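Local coordinates for protein tyrosine--tRNA ligase, mitochondrial (Emericella nidulans, PDB 5IHX) that probably attaches L-tyrosine to mitochondrial tRNA(Tyr) at the expense of ATP, as an aminoacyl-tRNA synthetase of class I, at residues E311-F316 against A355-A360. Numbering follows the deposited sequence.
Sequences ELYQFF and AQHALA
The helix bearing Y313 and F316 runs roughly antiparallel to the one bearing A360, their N-to-C directions 142° apart and their axes approaching to 8.6 Å. This is helix-to-helix packing in the all-helical region that follows the Rossmann-type catalytic core of this class I synthetase, well away from the bound tyrosine. A360 suits the point where the backbones come nearest: its methyl is small enough to admit F316 CB, 3.7 Å from A360 CB, while lying over one face of the Y313 ring. That CH-pi contact puts A360 CB 3.6 Å from the ring centroid. Beside it, the bulkier L359 meets the edge of the F316 ring through CD2, 3.7 Å from F316 CD1; F331 and F363 add further aromatic contacts to F316. Tyrosine suits a place where a flat ring packs on the alanine methyl while its hydroxyl bonds to H357: with CG anti to the backbone N (chi1 -169°), Y313 reaches along the neighbouring helix to H357. The two rings meet rim to rim, planes at 39°, and helix 370-383 adds H380 beside both. A water lies 2.9 Å from Y313 OH and donates to H357 O, and the hydroxyl itself hydrogen-bonds H357 ND1 at 2.8 Å.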
ATOM      1  N   GLU A 311     -23.062 -35.942 -10.117  1.00 40.54           N
ATOM      2  CA  GLU A 311     -21.737 -35.795 -10.704  1.00 39.40           C
ATOM      3  C   GLU A 311     -20.630 -35.666  -9.660  1.00 30.35           C
ATOM      4  O   GLU A 311     -19.504 -36.108  -9.884  1.00 29.72           O
ATOM      5  CB  GLU A 311     -21.743 -34.590 -11.632  1.00 40.14           C
ATOM      6  CG  GLU A 311     -22.467 -34.869 -12.931  1.00 66.35           C
ATOM      7  CD  GLU A 311     -23.108 -33.633 -13.537  1.00114.75           C
ATOM      8  OE1 GLU A 311     -23.675 -32.832 -12.769  1.00118.50           O
ATOM      9  OE2 GLU A 311     -23.018 -33.444 -14.769  1.00135.49           O
ATOM     10  N   LEU A 312     -20.949 -35.070  -8.516  1.00 32.14           N
ATOM     11  CA  LEU A 312     -19.990 -34.990  -7.422  1.00 28.34           C
ATOM     12  C   LEU A 312     -19.757 -36.401  -6.906  1.00 29.70           C
ATOM     13  O   LEU A 312     -18.635 -36.784  -6.572  1.00 30.53           O
ATOM     14  CB  LEU A 312     -20.499 -34.077  -6.304  1.00 32.73           C
ATOM     15  CG  LEU A 312     -19.566 -33.755  -5.126  1.00 42.48           C
ATOM     16  CD1 LEU A 312     -18.096 -33.761  -5.520  1.00 45.93           C
ATOM     17  CD2 LEU A 312     -19.918 -32.407  -4.525  1.00 84.66           C
ATOM     18  N   TYR A 313     -20.829 -37.181  -6.866  1.00 33.45           N
ATOM     19  CA  TYR A 313     -20.743 -38.571  -6.450  1.00 31.84           C
ATOM     20  C   TYR A 313     -19.868 -39.352  -7.425  1.00 36.54           C
ATOM     21  O   TYR A 313     -18.979 -40.093  -7.011  1.00 30.39           O
ATOM     22  CB  TYR A 313     -22.136 -39.192  -6.363  1.00 28.99           C
ATOM     23  CG  TYR A 313     -22.163 -40.539  -5.684  1.00 29.68           C
ATOM     24  CD1 TYR A 313     -22.074 -41.714  -6.418  1.00 31.85           C
ATOM     25  CD2 TYR A 313     -22.279 -40.636  -4.306  1.00 24.11           C
ATOM     26  CE1 TYR A 313     -22.103 -42.949  -5.796  1.00 29.14           C
ATOM     27  CE2 TYR A 313     -22.305 -41.863  -3.674  1.00 27.09           C
ATOM     28  CZ  TYR A 313     -22.214 -43.019  -4.424  1.00 31.52           C
ATOM     29  OH  TYR A 313     -22.244 -44.250  -3.805  1.00 36.70           O
ATOM     30  N   GLN A 314     -20.131 -39.183  -8.720  1.00 31.01           N
ATOM     31  CA  GLN A 314     -19.351 -39.854  -9.758  1.00 30.46           C
ATOM     32  C   GLN A 314     -17.859 -39.542  -9.644  1.00 31.82           C
ATOM     33  O   GLN A 314     -17.019 -40.426  -9.785  1.00 34.54           O
ATOM     34  CB  GLN A 314     -19.846 -39.475 -11.156  1.00 33.17           C
ATOM     35  CG  GLN A 314     -21.120 -40.190 -11.568  1.00 57.91           C
ATOM     36  CD  GLN A 314     -21.540 -39.868 -12.990  1.00 71.81           C
ATOM     37  OE1 GLN A 314     -21.668 -38.703 -13.366  1.00 80.23           O
ATOM     38  NE2 GLN A 314     -21.754 -40.907 -13.789  1.00 70.49           N
ATOM     39  N   PHE A 315     -17.531 -38.277  -9.423  1.00 33.55           N
ATOM     40  CA  PHE A 315     -16.137 -37.874  -9.326  1.00 31.06           C
ATOM     41  C   PHE A 315     -15.402 -38.689  -8.266  1.00 34.74           C
ATOM     42  O   PHE A 315     -14.288 -39.160  -8.494  1.00 31.76           O
ATOM     43  CB  PHE A 315     -16.021 -36.384  -9.013  1.00 29.38           C
ATOM     44  CG  PHE A 315     -14.616 -35.936  -8.731  1.00 32.40           C
ATOM     45  CD1 PHE A 315     -14.204 -35.665  -7.437  1.00 34.90           C
ATOM     46  CD2 PHE A 315     -13.705 -35.789  -9.766  1.00 32.59           C
ATOM     47  CE1 PHE A 315     -12.909 -35.250  -7.181  1.00 39.20           C
ATOM     48  CE2 PHE A 315     -12.410 -35.378  -9.515  1.00 37.31           C
ATOM     49  CZ  PHE A 315     -12.011 -35.108  -8.221  1.00 36.90           C
ATOM     50  N   PHE A 316     -16.029 -38.856  -7.106  1.00 30.59           N
ATOM     51  CA  PHE A 316     -15.391 -39.569  -6.007  1.00 25.38           C
ATOM     52  C   PHE A 316     -15.411 -41.093  -6.161  1.00 25.81           C
ATOM     53  O   PHE A 316     -14.504 -41.763  -5.666  1.00 35.11           O
ATOM     54  CB  PHE A 316     -16.042 -39.167  -4.681  1.00 24.67           C
ATOM     55  CG  PHE A 316     -15.478 -37.901  -4.099  1.00 29.68           C
ATOM     56  CD1 PHE A 316     -14.274 -37.915  -3.415  1.00 31.62           C
ATOM     57  CD2 PHE A 316     -16.139 -36.694  -4.252  1.00 31.92           C
ATOM     58  CE1 PHE A 316     -13.747 -36.753  -2.882  1.00 29.81           C
ATOM     59  CE2 PHE A 316     -15.616 -35.531  -3.723  1.00 32.64           C
ATOM     60  CZ  PHE A 316     -14.418 -35.561  -3.039  1.00 31.53           C
ATOM     61  N   ALA A 355     -14.861 -49.052  -1.196  1.00 27.34           N
ATOM     62  CA  ALA A 355     -14.171 -47.931  -0.576  1.00 29.42           C
ATOM     63  C   ALA A 355     -14.550 -46.621  -1.263  1.00 28.55           C
ATOM     64  O   ALA A 355     -14.795 -45.613  -0.602  1.00 25.18           O
ATOM     65  CB  ALA A 355     -12.667 -48.140  -0.630  1.00 27.21           C
ATOM     66  N   GLN A 356     -14.619 -46.645  -2.589  1.00 28.52           N
ATOM     67  CA  GLN A 356     -14.947 -45.448  -3.353  1.00 28.04           C
ATOM     68  C   GLN A 356     -16.382 -44.988  -3.105  1.00 38.25           C
ATOM     69  O   GLN A 356     -16.649 -43.786  -3.029  1.00 26.47           O
ATOM     70  CB  GLN A 356     -14.737 -45.695  -4.849  1.00 30.70           C
ATOM     71  CG  GLN A 356     -13.288 -45.633  -5.314  1.00 31.94           C
ATOM     72  CD  GLN A 356     -12.569 -46.967  -5.228  1.00 26.49           C
ATOM     73  OE1 GLN A 356     -13.100 -47.942  -4.704  1.00 28.10           O
ATOM     74  NE2 GLN A 356     -11.351 -47.013  -5.757  1.00 29.34           N
ATOM     75  N   HIS A 357     -17.302 -45.942  -2.972  1.00 26.64           N
ATOM     76  CA  HIS A 357     -18.705 -45.620  -2.721  1.00 23.29           C
ATOM     77  C   HIS A 357     -18.900 -45.029  -1.328  1.00 24.03           C
ATOM     78  O   HIS A 357     -19.680 -44.097  -1.149  1.00 28.13           O
ATOM     79  CB  HIS A 357     -19.586 -46.861  -2.892  1.00 31.83           C
ATOM     80  CG  HIS A 357     -19.945 -47.156  -4.314  1.00 27.69           C
ATOM     81  ND1 HIS A 357     -20.773 -46.337  -5.056  1.00 34.25           N
ATOM     82  CD2 HIS A 357     -19.594 -48.171  -5.136  1.00 30.24           C
ATOM     83  CE1 HIS A 357     -20.910 -46.835  -6.269  1.00 30.21           C
ATOM     84  NE2 HIS A 357     -20.205 -47.952  -6.345  1.00 33.14           N
ATOM     85  N   ALA A 358     -18.193 -45.575  -0.344  1.00 23.80           N
ATOM     86  CA  ALA A 358     -18.251 -45.046   1.014  1.00 24.27           C
ATOM     87  C   ALA A 358     -17.701 -43.620   1.046  1.00 26.42           C
ATOM     88  O   ALA A 358     -18.233 -42.757   1.743  1.00 27.49           O
ATOM     89  CB  ALA A 358     -17.477 -45.938   1.967  1.00 25.63           C
ATOM     90  N   LEU A 359     -16.640 -43.384   0.282  1.00 30.17           N
ATOM     91  CA  LEU A 359     -16.027 -42.063   0.195  1.00 27.38           C
ATOM     92  C   LEU A 359     -16.981 -41.069  -0.453  1.00 27.65           C
ATOM     93  O   LEU A 359     -17.180 -39.963   0.050  1.00 26.65           O
ATOM     94  CB  LEU A 359     -14.725 -42.129  -0.606  1.00 23.75           C
ATOM     95  CG  LEU A 359     -14.108 -40.798  -1.050  1.00 21.99           C
ATOM     96  CD1 LEU A 359     -13.682 -39.965   0.144  1.00 23.32           C
ATOM     97  CD2 LEU A 359     -12.937 -41.039  -1.992  1.00 30.28           C
ATOM     98  N   ALA A 360     -17.564 -41.473  -1.577  1.00 26.92           N
ATOM     99  CA  ALA A 360     -18.480 -40.619  -2.321  1.00 22.22           C
ATOM    100  C   ALA A 360     -19.708 -40.275  -1.488  1.00 27.94           C
ATOM    101  O   ALA A 360     -20.158 -39.131  -1.472  1.00 21.58           O
ATOM    102  CB  ALA A 360     -18.893 -41.295  -3.619  1.00 25.95           C
TER
HETATM  103  O   HOH W   1     -22.618 -45.399  -1.219  1.00 43.26           O